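Local coordinates for protein ketosynthase (Streptomyces sp. MSC090213JE08, PDB 6KXD) that probably condenses a fatty acyl chain with malonyl-ACP, releasing carbon dioxide and giving a 3-oxoacyl-ACP, as a beta-ketoacyl-ACP synthase of the thiolase superfamily, at residues 26-31 with 346-351; 173-178 with 398-403; 220-225 with 298-303; 276-281 with 317-322; 327-332 with 359-364. One frame throughout, in Å; residues are numbered along the deposited sequence.

Interaction 1 (26-31 with 346-351)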
# COMPACT_ATOMS: atom_id res chain seq x y z
N GLU A 26 -26.71 2.54 -5.71
CA GLU A 26 -27.82 2.64 -6.69
C GLU A 26 -27.33 3.27 -7.99
O GLU A 26 -27.44 2.66 -9.03
CB GLU A 26 -28.99 3.48 -6.17
CG GLU A 26 -30.12 2.68 -5.60
CD GLU A 26 -31.25 3.59 -5.15
OE1 GLU A 26 -31.94 4.17 -6.04
OE2 GLU A 26 -31.40 3.78 -3.92
N GLU A 27 -26.82 4.51 -7.89
CA GLU A 27 -26.27 5.26 -9.01
C GLU A 27 -25.24 4.40 -9.76
O GLU A 27 -25.12 4.50 -10.97
CB GLU A 27 -25.58 6.53 -8.53
CG GLU A 27 -26.35 7.83 -8.67
CD GLU A 27 -25.50 8.97 -9.22
OE1 GLU A 27 -25.70 9.37 -10.39
OE2 GLU A 27 -24.61 9.48 -8.49
N TYR A 28 -24.48 3.58 -9.03
CA TYR A 28 -23.34 2.87 -9.63
C TYR A 28 -23.84 1.63 -10.35
O TYR A 28 -23.42 1.37 -11.46
CB TYR A 28 -22.31 2.49 -8.57
CG TYR A 28 -21.05 1.84 -9.11
CD1 TYR A 28 -20.25 2.52 -10.00
CD2 TYR A 28 -20.64 0.60 -8.66
CE1 TYR A 28 -19.07 1.96 -10.48
CE2 TYR A 28 -19.46 0.02 -9.12
CZ TYR A 28 -18.69 0.70 -10.05
OH TYR A 28 -17.51 0.15 -10.48
N THR A 29 -24.76 0.89 -9.72
CA THR A 29 -25.40 -0.20 -10.38
C THR A 29 -26.08 0.29 -11.68
O THR A 29 -26.10 -0.45 -12.68
CB THR A 29 -26.43 -0.89 -9.49
OG1 THR A 29 -25.81 -1.15 -8.23
CG2 THR A 29 -26.95 -2.16 -10.10
N ALA A 30 -26.62 1.51 -11.66
CA ALA A 30 -27.31 2.10 -12.83
C ALA A 30 -26.27 2.34 -13.92
O ALA A 30 -26.46 1.90 -15.05
CB ALA A 30 -28.01 3.41 -12.49
N GLY A 31 -25.19 3.03 -13.55
CA GLY A 31 -24.13 3.41 -14.48
C GLY A 31 -23.57 2.18 -15.17
O GLY A 31 -23.37 2.19 -16.38
N ALA A 346 -14.30 -4.65 -8.16
CA ALA A 346 -14.82 -5.59 -7.21
C ALA A 346 -16.30 -5.32 -6.92
O ALA A 346 -17.08 -6.27 -6.76
CB ALA A 346 -14.02 -5.55 -5.92
N ILE A 347 -16.66 -4.05 -6.73
CA ILE A 347 -18.03 -3.71 -6.39
C ILE A 347 -18.92 -4.06 -7.59
O ILE A 347 -19.96 -4.69 -7.42
CB ILE A 347 -18.16 -2.25 -5.95
CG1 ILE A 347 -17.43 -2.03 -4.63
CG2 ILE A 347 -19.64 -1.86 -5.81
CD1 ILE A 347 -17.32 -0.58 -4.23
N ALA A 348 -18.48 -3.69 -8.79
CA ALA A 348 -19.17 -4.02 -10.03
C ALA A 348 -19.42 -5.53 -10.09
O ALA A 348 -20.54 -5.97 -10.40
CB ALA A 348 -18.39 -3.50 -11.20
N CYS A 349 -18.41 -6.32 -9.72
CA CYS A 349 -18.49 -7.77 -9.66
C CYS A 349 -19.50 -8.26 -8.63
O CYS A 349 -20.23 -9.24 -8.90
CB CYS A 349 -17.14 -8.40 -9.35
SG CYS A 349 -16.04 -8.28 -10.76
N GLY A 350 -19.53 -7.61 -7.47
CA GLY A 350 -20.46 -8.02 -6.48
C GLY A 350 -21.88 -7.70 -6.91
O GLY A 350 -22.81 -8.45 -6.63
N LEU A 351 -22.03 -6.54 -7.54
CA LEU A 351 -23.34 -6.04 -7.98
C LEU A 351 -23.84 -6.90 -9.15
O LEU A 351 -25.05 -7.18 -9.30
CB LEU A 351 -23.18 -4.58 -8.37
CG LEU A 351 -23.06 -3.61 -7.20
CD1 LEU A 351 -22.77 -2.21 -7.70
CD2 LEU A 351 -24.32 -3.64 -6.33
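A buried, nearly perpendicular helix-helix contact brings Y28 and T29 against I347, A348 and L351 in the thiolase fold of this ketosynthase. Helix 341-355 is an inner helix of the layered fold, with I347 on strand 10-19 and C349 on strand 387-394, and helix 24-34 follows closely after strand 10-19. The axes of the two short segments cross at -82° and approach no closer than 10.5 Å, and the Y28 ring spans much of that distance. Y28 does so with its CG anti to the backbone N (chi1 -176°), which sends the ring out from helix 24-34 toward the other helix. One long side of the ring lies along the helix surface: CE2 sits 3.8 Å from CG2 of I347, and CD2 is 3.7 Å from CD1 of L351, both methyls coming in obliquely. The backbone N of A348 lies at the ring edge, close to the ring plane, and the CB of the same alanine is 3.8 Å from OH of Y28. That hydroxyl is hydrogen-bonded to O of L344, one turn before A348, which fixes the far end of the ring against the helix it packs on. An alanine in place of Y28 would probably leave the L344 carbonyl without this partner and open a gap beside I347 and L351. Further along, L351 spreads its two methyls round the threonine hydroxyl, which is already bonded to O of V25 in its own helix: OG1 of T29 lies 3.3 Å from CD1 and 3.5 Å from CD2 of L351.

Interaction 2 (173-178 with 398-403)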
# COMPACT_ATOMS: atom_id res chain seq x y z
N GLY A 173 -6.88 -2.04 -4.85
CA GLY A 173 -8.22 -2.41 -4.35
C GLY A 173 -8.37 -3.90 -4.07
O GLY A 173 -8.82 -4.29 -3.07
N ASN A 174 -7.92 -4.74 -5.00
CA ASN A 174 -7.96 -6.16 -4.87
C ASN A 174 -7.02 -6.63 -3.75
O ASN A 174 -7.36 -7.53 -2.99
CB ASN A 174 -7.57 -6.85 -6.17
CG ASN A 174 -8.75 -7.15 -7.07
OD1 ASN A 174 -9.89 -6.88 -6.69
ND2 ASN A 174 -8.46 -7.63 -8.28
N TYR A 175 -5.83 -6.03 -3.69
CA TYR A 175 -4.93 -6.35 -2.56
C TYR A 175 -5.63 -6.10 -1.24
O TYR A 175 -5.49 -6.88 -0.27
CB TYR A 175 -3.68 -5.50 -2.55
CG TYR A 175 -2.56 -6.00 -3.41
CD1 TYR A 175 -2.63 -5.95 -4.79
CD2 TYR A 175 -1.40 -6.46 -2.82
CE1 TYR A 175 -1.57 -6.38 -5.56
CE2 TYR A 175 -0.33 -6.87 -3.58
CZ TYR A 175 -0.41 -6.82 -4.96
OH TYR A 175 0.68 -7.25 -5.67
N SER A 176 -6.33 -4.97 -1.19
CA SER A 176 -6.95 -4.50 0.05
C SER A 176 -8.09 -5.44 0.46
O SER A 176 -8.21 -5.78 1.63
CB SER A 176 -7.40 -3.05 -0.10
OG SER A 176 -6.29 -2.17 -0.24
N VAL A 177 -8.95 -5.82 -0.50
CA VAL A 177 -10.04 -6.73 -0.25
C VAL A 177 -9.46 -8.07 0.21
O VAL A 177 -9.94 -8.67 1.17
CB VAL A 177 -10.93 -6.89 -1.51
CG1 VAL A 177 -11.93 -8.01 -1.33
CG2 VAL A 177 -11.67 -5.61 -1.88
N GLY A 178 -8.42 -8.53 -0.48
CA GLY A 178 -7.75 -9.77 -0.14
C GLY A 178 -7.18 -9.73 1.26
O GLY A 178 -7.32 -10.69 2.03
N ASN A 398 2.77 -6.28 -10.17
CA ASN A 398 1.95 -6.64 -9.09
C ASN A 398 0.60 -7.07 -9.65
O ASN A 398 -0.07 -6.25 -10.29
CB ASN A 398 1.72 -5.46 -8.16
CG ASN A 398 2.89 -5.15 -7.24
OD1 ASN A 398 2.71 -4.37 -6.33
ND2 ASN A 398 4.06 -5.76 -7.41
N ASN A 399 0.25 -8.33 -9.48
CA ASN A 399 -1.03 -8.81 -9.90
C ASN A 399 -1.82 -9.29 -8.70
O ASN A 399 -1.28 -9.96 -7.80
CB ASN A 399 -0.92 -9.97 -10.89
CG ASN A 399 -0.01 -9.66 -12.05
OD1 ASN A 399 -0.32 -8.82 -12.90
ND2 ASN A 399 1.13 -10.35 -12.09
N ALA A 400 -3.12 -8.97 -8.70
CA ALA A 400 -4.05 -9.43 -7.74
C ALA A 400 -5.37 -9.76 -8.45
O ALA A 400 -5.92 -8.94 -9.15
CB ALA A 400 -4.30 -8.39 -6.68
N VAL A 401 -5.87 -10.95 -8.16
CA VAL A 401 -7.10 -11.48 -8.74
C VAL A 401 -8.01 -11.89 -7.60
O VAL A 401 -7.57 -12.58 -6.66
CB VAL A 401 -6.77 -12.65 -9.67
CG1 VAL A 401 -8.05 -13.22 -10.25
CG2 VAL A 401 -5.79 -12.23 -10.75
N LEU A 402 -9.25 -11.39 -7.63
CA LEU A 402 -10.22 -11.61 -6.61
C LEU A 402 -11.39 -12.40 -7.20
O LEU A 402 -11.80 -12.11 -8.32
CB LEU A 402 -10.68 -10.23 -6.14
CG LEU A 402 -11.87 -10.18 -5.18
CD1 LEU A 402 -11.45 -10.66 -3.81
CD2 LEU A 402 -12.44 -8.77 -5.13
N ILE A 403 -11.86 -13.37 -6.42
CA ILE A 403 -12.99 -14.23 -6.77
C ILE A 403 -14.07 -14.00 -5.73
O ILE A 403 -13.87 -14.26 -4.53
CB ILE A 403 -12.62 -15.72 -6.85
CG1 ILE A 403 -11.35 -16.02 -7.66
CG2 ILE A 403 -13.81 -16.50 -7.37
CD1 ILE A 403 -11.38 -15.65 -9.11
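Helix 172-185 rests on strand 398-405 through N174, Y175 and V177, which face the strand residues N398, A400 and L402. N174 stands nearest to the middle of the strand. Its amide nitrogen ND2 donates to O of A400 at 3.0 Å, with an N-H...O angle of 157°. The acceptor lies close to the amide plane of the asparagine, but the donor approaches from above the carbonyl plane of A400, 54° out of it. The other branch, OD1, bonds to ND2 of N390 on the adjacent strand and lies 3.5 Å from CB of L402, so both ends of the amide are held and its rotation is fixed. In the thiolase fold, a helix of this kind packs between the two sheets, strand 398-405 belonging to one of them, and here the face of the helix turned to the sheet meets alternate residues of one strand. Beyond N174, CG1 of V177 packs 3.7 Å from CD1 of L402, the two side chains crossing at about a right angle. On the other flank the Y175 ring meets A400 obliquely, with CD1 3.5 Å from CB of A400, and its hydroxyl reaches 3.2 Å from CB of N398. This end of the contact borders the dimer interface: OH of Y175 bonds to O, and ND2 of N398 to OD1, of N171 of the neighbouring subunit.

Interaction 3 (220-225 with 298-303)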
# COMPACT_ATOMS: atom_id res chain seq x y z
N ARG A 220 -11.26 1.98 -25.39
CA ARG A 220 -11.80 0.86 -26.11
C ARG A 220 -11.07 -0.43 -25.74
O ARG A 220 -10.29 -0.94 -26.55
CB ARG A 220 -11.65 1.08 -27.63
CG ARG A 220 -12.18 2.40 -28.15
CD ARG A 220 -12.23 2.36 -29.68
NE ARG A 220 -12.41 3.69 -30.24
CZ ARG A 220 -13.59 4.26 -30.46
NH1 ARG A 220 -14.70 3.73 -29.96
NH2 ARG A 220 -13.67 5.35 -31.18
N PRO A 221 -11.27 -0.98 -24.53
CA PRO A 221 -10.61 -2.22 -24.14
C PRO A 221 -10.96 -3.40 -25.05
O PRO A 221 -12.14 -3.72 -25.29
CB PRO A 221 -11.09 -2.45 -22.70
CG PRO A 221 -11.37 -1.06 -22.21
CD PRO A 221 -12.06 -0.43 -23.41
N PHE A 222 -9.88 -4.03 -25.50
CA PHE A 222 -9.88 -5.24 -26.32
C PHE A 222 -10.28 -4.90 -27.77
O PHE A 222 -10.40 -5.79 -28.58
CB PHE A 222 -10.78 -6.32 -25.73
CG PHE A 222 -10.38 -6.74 -24.34
CD1 PHE A 222 -9.17 -7.38 -24.13
CD2 PHE A 222 -11.18 -6.45 -23.24
CE1 PHE A 222 -8.76 -7.74 -22.85
CE2 PHE A 222 -10.77 -6.82 -21.97
CZ PHE A 222 -9.57 -7.47 -21.78
N ASP A 223 -10.41 -3.61 -28.07
CA ASP A 223 -10.72 -3.19 -29.42
C ASP A 223 -9.44 -3.25 -30.24
O ASP A 223 -8.38 -2.96 -29.71
CB ASP A 223 -11.31 -1.78 -29.43
CG ASP A 223 -11.88 -1.36 -30.77
OD1 ASP A 223 -11.08 -0.97 -31.64
OD2 ASP A 223 -13.13 -1.43 -30.91
N LYS A 224 -9.58 -3.57 -31.53
CA LYS A 224 -8.49 -3.68 -32.47
C LYS A 224 -7.77 -2.34 -32.61
O LYS A 224 -6.55 -2.33 -32.79
CB LYS A 224 -9.02 -4.22 -33.80
CG LYS A 224 -7.97 -4.61 -34.83
CD LYS A 224 -8.55 -5.00 -36.20
CE LYS A 224 -7.53 -5.59 -37.15
NZ LYS A 224 -6.89 -4.54 -37.98
N ASP A 225 -8.47 -1.20 -32.48
CA ASP A 225 -7.81 0.12 -32.65
C ASP A 225 -7.83 0.91 -31.33
O ASP A 225 -7.66 2.13 -31.36
CB ASP A 225 -8.40 0.94 -33.80
CG ASP A 225 -8.64 0.09 -35.04
OD1 ASP A 225 -7.64 -0.31 -35.68
OD2 ASP A 225 -9.83 -0.20 -35.33
N ILE A 298 -15.09 -12.77 -16.19
CA ILE A 298 -13.93 -12.09 -15.70
C ILE A 298 -14.18 -10.61 -15.87
O ILE A 298 -14.53 -10.16 -16.98
CB ILE A 298 -12.68 -12.55 -16.46
CG1 ILE A 298 -12.48 -14.05 -16.32
CG2 ILE A 298 -11.46 -11.73 -16.04
CD1 ILE A 298 -11.57 -14.68 -17.36
N SER A 299 -14.02 -9.86 -14.78
CA SER A 299 -13.83 -8.43 -14.82
C SER A 299 -12.33 -8.19 -15.02
O SER A 299 -11.51 -8.40 -14.09
CB SER A 299 -14.33 -7.75 -13.55
OG SER A 299 -13.90 -6.40 -13.50
N ALA A 300 -11.97 -7.82 -16.24
CA ALA A 300 -10.62 -7.72 -16.71
C ALA A 300 -9.97 -6.46 -16.14
O ALA A 300 -10.65 -5.50 -15.86
CB ALA A 300 -10.58 -7.71 -18.21
N HIS A 301 -8.65 -6.51 -15.97
CA HIS A 301 -7.86 -5.32 -15.72
C HIS A 301 -8.09 -4.35 -16.87
O HIS A 301 -8.31 -3.14 -16.68
CB HIS A 301 -6.38 -5.66 -15.55
CG HIS A 301 -5.53 -4.44 -15.34
ND1 HIS A 301 -5.75 -3.56 -14.29
CD2 HIS A 301 -4.45 -4.00 -16.00
CE1 HIS A 301 -4.85 -2.60 -14.39
NE2 HIS A 301 -4.04 -2.86 -15.40
N GLY A 302 -8.06 -4.90 -18.09
CA GLY A 302 -8.60 -4.24 -19.32
C GLY A 302 -8.56 -2.74 -19.30
O GLY A 302 -9.60 -2.08 -19.21
N THR A 303 -7.35 -2.19 -19.43
CA THR A 303 -7.10 -0.78 -19.40
C THR A 303 -7.36 -0.11 -20.77
O THR A 303 -7.56 1.10 -20.83
CB THR A 303 -5.66 -0.52 -19.00
OG1 THR A 303 -4.87 -1.21 -19.97
CG2 THR A 303 -5.37 -0.99 -17.59
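The F222 ring meets A300 edge-on: CZ is 3.7 Å from CB of A300, and that methyl lies in the plane of the ring. CG of F222 is anti to its own carbonyl carbon (chi1 -59°), a torsion that carries the ring out from the turn toward A300. CA of G302 approaches the same atom CZ obliquely at 4.2 Å. A side chain on G302 would be tight against CE2 of F222, so the glycine suits the close passage of the ring. Beside it the P221 ring turns its CG to the backbone, 3.6 Å from O of G302. Both residues are presented by a type II turn from R220 to D223, in which N of D223 bonds to O of R220 at 3.1 Å and F222 takes the positive-phi position. N of F222 bonds to the D309 carboxylate, tying the turn to helix 306-320. H301, G302 and T303 begin the HGTGT signature of beta-ketoacyl synthases, following strand 297-299 in the chain. The backbone nitrogens of H301 and G302 bond to E312 of helix 306-320, and F222 and A300 both lie on T327 of the parallel neighbouring strand 326-328.

Interaction 4 (276-281 with 317-322)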
# COMPACT_ATOMS: atom_id res chain seq x y z
N GLY A 276 2.77 -14.05 -15.27
CA GLY A 276 2.46 -13.43 -13.99
C GLY A 276 0.96 -13.29 -13.77
O GLY A 276 0.40 -13.68 -12.74
N ILE A 277 0.26 -12.76 -14.77
CA ILE A 277 -1.21 -12.66 -14.66
C ILE A 277 -1.81 -14.07 -14.52
O ILE A 277 -2.69 -14.31 -13.70
CB ILE A 277 -1.82 -11.90 -15.84
CG1 ILE A 277 -1.23 -10.50 -15.96
CG2 ILE A 277 -3.34 -11.88 -15.73
CD1 ILE A 277 -1.70 -9.75 -17.16
N ALA A 278 -1.36 -15.01 -15.35
CA ALA A 278 -1.92 -16.35 -15.33
C ALA A 278 -1.72 -16.99 -13.95
O ALA A 278 -2.62 -17.59 -13.39
CB ALA A 278 -1.30 -17.18 -16.46
N ARG A 279 -0.53 -16.81 -13.36
CA ARG A 279 -0.26 -17.35 -12.02
C ARG A 279 -1.24 -16.79 -11.00
O ARG A 279 -1.70 -17.47 -10.16
CB ARG A 279 1.19 -17.05 -11.62
CG ARG A 279 2.16 -18.17 -11.96
CD ARG A 279 3.54 -18.00 -11.31
NE ARG A 279 3.54 -17.16 -10.10
CZ ARG A 279 3.26 -17.58 -8.87
NH1 ARG A 279 3.02 -18.86 -8.61
NH2 ARG A 279 3.20 -16.70 -7.89
N GLY A 280 -1.47 -15.48 -11.06
CA GLY A 280 -2.40 -14.82 -10.16
C GLY A 280 -3.80 -15.38 -10.28
O GLY A 280 -4.45 -15.68 -9.29
N ILE A 281 -4.25 -15.57 -11.52
CA ILE A 281 -5.58 -16.15 -11.75
C ILE A 281 -5.61 -17.54 -11.12
O ILE A 281 -6.52 -17.85 -10.37
CB ILE A 281 -5.95 -16.14 -13.25
CG1 ILE A 281 -6.02 -14.72 -13.79
CG2 ILE A 281 -7.25 -16.88 -13.49
CD1 ILE A 281 -6.16 -14.62 -15.29
N VAL A 317 -6.54 -16.88 -21.62
CA VAL A 317 -6.64 -18.03 -22.52
C VAL A 317 -5.69 -19.13 -22.04
O VAL A 317 -6.04 -20.32 -22.10
CB VAL A 317 -6.38 -17.61 -23.98
CG1 VAL A 317 -6.26 -18.82 -24.90
CG2 VAL A 317 -7.45 -16.66 -24.49
N ASP A 318 -4.50 -18.77 -21.51
CA ASP A 318 -3.62 -19.77 -20.91
C ASP A 318 -4.35 -20.54 -19.82
O ASP A 318 -4.21 -21.76 -19.74
CB ASP A 318 -2.38 -19.19 -20.26
CG ASP A 318 -1.28 -18.81 -21.22
OD1 ASP A 318 -1.41 -19.18 -22.41
OD2 ASP A 318 -0.32 -18.16 -20.77
N VAL A 319 -5.07 -19.84 -18.94
CA VAL A 319 -5.60 -20.45 -17.79
C VAL A 319 -6.88 -21.23 -18.13
O VAL A 319 -7.16 -22.25 -17.53
CB VAL A 319 -5.89 -19.40 -16.70
CG1 VAL A 319 -6.78 -19.98 -15.62
CG2 VAL A 319 -4.59 -18.85 -16.13
N TYR A 320 -7.69 -20.68 -19.02
CA TYR A 320 -9.04 -21.18 -19.22
C TYR A 320 -9.12 -22.10 -20.43
O TYR A 320 -10.16 -22.68 -20.65
CB TYR A 320 -10.03 -20.03 -19.37
CG TYR A 320 -10.38 -19.39 -18.05
CD1 TYR A 320 -11.44 -19.86 -17.30
CD2 TYR A 320 -9.62 -18.36 -17.52
CE1 TYR A 320 -11.76 -19.31 -16.07
CE2 TYR A 320 -9.93 -17.79 -16.30
CZ TYR A 320 -11.00 -18.27 -15.57
OH TYR A 320 -11.34 -17.74 -14.37
N GLY A 321 -8.03 -22.18 -21.19
CA GLY A 321 -8.08 -22.70 -22.55
C GLY A 321 -8.79 -21.73 -23.48
O GLY A 321 -9.10 -20.58 -23.12
N ASP A 322 -9.12 -22.24 -24.67
CA ASP A 322 -9.45 -21.41 -25.81
C ASP A 322 -10.95 -21.06 -25.81
O ASP A 322 -11.38 -20.25 -26.65
CB ASP A 322 -8.88 -22.08 -27.07
CG ASP A 322 -7.36 -22.20 -27.01
OD1 ASP A 322 -6.70 -21.24 -26.57
OD2 ASP A 322 -6.82 -23.26 -27.42
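V319, I281 and A278 bury the most surface where helix 274-288 meets the C-terminal turn of helix 306-320. V319 sits between the other two, its closest contact to each made by a different methyl. Its CG1 is anti to the backbone N (chi1 165°) and lies 3.8 Å from CG2 of I281, while CG2 turns to A278, 3.7 Å from CB. The same CG2 also touches the backbone, 3.6 Å from O of A278. With only a methyl on A278 the two helices come close, and the CA atoms of A278 and V319 are 6.0 Å apart. I281, one turn further along its helix, aims its CG2 at two residues at once: beyond V319 it reaches CE2 of Y320 at 4.0 Å, the side chains crossing at about a right angle. The tyrosine hydroxyl is bonded to OE1 of Q389 on strand 387-394, which steadies the ring beside the isoleucine. At the outer side D318 only brushes CB of A278, its carboxylate being taken by R274 in a salt bridge to the start of helix 274-288. Beyond Y320 the helix stops, G321 leaving helical geometry with positive phi. Helix 306-320 is the connection between the parallel neighbouring strands 297-299 and 326-328, a beta-alpha-beta crossover, and with helix 274-288 it packs on one side of the C-terminal half of the thiolase fold.

Interaction 5 (327-332 with 359-364)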
# COMPACT_ATOMS: atom_id res chain seq x y z
N THR A 327 -15.28 -11.82 -20.78
CA THR A 327 -14.25 -11.02 -20.20
C THR A 327 -14.55 -9.57 -20.55
O THR A 327 -14.40 -9.14 -21.67
CB THR A 327 -12.87 -11.51 -20.67
OG1 THR A 327 -12.69 -12.85 -20.20
CG2 THR A 327 -11.74 -10.61 -20.22
N VAL A 328 -14.91 -8.79 -19.54
CA VAL A 328 -15.36 -7.45 -19.69
C VAL A 328 -14.41 -6.49 -18.97
O VAL A 328 -13.74 -6.87 -18.01
CB VAL A 328 -16.79 -7.31 -19.14
CG1 VAL A 328 -17.68 -8.42 -19.67
CG2 VAL A 328 -16.84 -7.26 -17.62
N ALA A 329 -14.41 -5.25 -19.45
CA ALA A 329 -13.52 -4.19 -18.98
C ALA A 329 -14.35 -2.98 -18.52
O ALA A 329 -14.66 -2.09 -19.28
CB ALA A 329 -12.53 -3.84 -20.05
N VAL A 330 -14.58 -2.91 -17.20
CA VAL A 330 -15.26 -1.81 -16.50
C VAL A 330 -14.59 -0.47 -16.75
O VAL A 330 -15.26 0.57 -16.76
CB VAL A 330 -15.33 -2.15 -14.99
CG1 VAL A 330 -15.81 -0.98 -14.14
CG2 VAL A 330 -16.21 -3.37 -14.76
N LYS A 331 -13.27 -0.46 -17.00
CA LYS A 331 -12.55 0.77 -17.28
C LYS A 331 -13.00 1.40 -18.61
O LYS A 331 -12.68 2.56 -18.88
CB LYS A 331 -11.04 0.53 -17.33
CG LYS A 331 -10.41 0.13 -16.00
CD LYS A 331 -8.93 -0.04 -16.08
CE LYS A 331 -8.31 -0.41 -14.75
NZ LYS A 331 -8.77 -1.75 -14.33
N SER A 332 -13.71 0.63 -19.42
CA SER A 332 -14.28 1.21 -20.63
C SER A 332 -15.22 2.34 -20.19
O SER A 332 -15.18 3.39 -20.80
CB SER A 332 -14.97 0.19 -21.46
OG SER A 332 -16.07 -0.37 -20.78
N PRO A 359 -21.67 -6.33 -16.77
CA PRO A 359 -21.55 -4.97 -17.26
C PRO A 359 -20.76 -5.03 -18.56
O PRO A 359 -19.97 -5.97 -18.75
CB PRO A 359 -20.78 -4.24 -16.16
CG PRO A 359 -19.95 -5.33 -15.52
CD PRO A 359 -20.82 -6.56 -15.59
N PRO A 360 -20.96 -4.04 -19.45
CA PRO A 360 -20.37 -4.09 -20.79
C PRO A 360 -18.95 -3.52 -20.89
O PRO A 360 -18.58 -2.63 -20.11
CB PRO A 360 -21.26 -3.17 -21.63
CG PRO A 360 -21.80 -2.17 -20.62
CD PRO A 360 -21.82 -2.87 -19.27
N THR A 361 -18.24 -4.00 -21.92
CA THR A 361 -17.11 -3.30 -22.47
C THR A 361 -17.64 -2.36 -23.56
O THR A 361 -18.01 -2.82 -24.66
CB THR A 361 -16.07 -4.27 -23.04
OG1 THR A 361 -15.87 -5.32 -22.10
CG2 THR A 361 -14.78 -3.57 -23.40
N ILE A 362 -17.68 -1.06 -23.26
CA ILE A 362 -18.28 -0.05 -24.11
C ILE A 362 -17.21 0.50 -25.06
O ILE A 362 -16.07 0.08 -25.03
CB ILE A 362 -18.95 1.05 -23.26
CG1 ILE A 362 -17.95 2.03 -22.62
CG2 ILE A 362 -19.85 0.40 -22.23
CD1 ILE A 362 -18.59 3.30 -22.04
N ASN A 363 -17.63 1.41 -25.95
CA ASN A 363 -16.81 1.96 -27.02
C ASN A 363 -16.20 0.82 -27.87
O ASN A 363 -15.11 0.98 -28.43
CB ASN A 363 -15.73 2.91 -26.49
CG ASN A 363 -16.25 3.90 -25.47
OD1 ASN A 363 -17.33 4.45 -25.64
ND2 ASN A 363 -15.50 4.13 -24.40
N HIS A 364 -16.88 -0.32 -27.94
CA HIS A 364 -16.36 -1.49 -28.63
C HIS A 364 -16.86 -1.51 -30.08
O HIS A 364 -18.07 -1.74 -30.33
CB HIS A 364 -16.74 -2.78 -27.92
CG HIS A 364 -15.86 -3.93 -28.30
ND1 HIS A 364 -14.51 -3.95 -27.96
CD2 HIS A 364 -16.09 -5.07 -28.99
CE1 HIS A 364 -13.97 -5.07 -28.41
NE2 HIS A 364 -14.91 -5.77 -29.03
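P359 opens the second segment against V328, its carbonyl O 3.5 Å from CB of V328 among the valine's methyls; this oxygen is buried and has no hydrogen-bonding partner. The CG of its ring also reaches CG2 of V328 at 4.2 Å. P360 contributes its carbonyl, O 3.4 Å from OG of S332. T361 follows, and its hydroxyl, bonded to O of V375, accepts the backbone N-H of A329 at 3.0 Å (152°); its methyl CG2 faces CB of A329. At I362 the backbone N donates to OG of S332 at 3.0 Å, nearly straight at 168°, while CG1 and CD1 lie alongside the serine. N363 brings its amide near O of S332, but ND2 bonds to O of V219. The S332 hydroxyl sits between backbone N and carbonyl carbon (chi1 63°) and donates to O of A329 at 2.7 Å. An alanine in place of S332 would probably leave the I362 N-H without its acceptor and let this part of the loop drift from helix 331-334. Two hydroxyls thus join segments that have no backbone-to-backbone bond between them, each accepting a backbone N-H from the opposite segment and bonding to a carbonyl as well.

In the fold
From the N terminus, interaction 1 opens first and returns from 346-351 to helix 24-34 near the N terminus, enclosing most of the chain. Interaction 2 begins within that span and ends past it on strand 398-405, so the two cross; they touch where A346 packs on L402. Interactions 3 and 4 lie wholly within both spans and cross each other, I298 meeting Y320. Interaction 5 opens after both have closed, lies inside interaction 2 and crosses interaction 1. Interactions 3 and 5 adjoin through neighbouring strands 297-299 and 326-328. Interactions 1 and 2 tie helices 24-34 and 172-185 to C-terminal elements; interactions 3 to 5 join the later strands, helices and loops to one another.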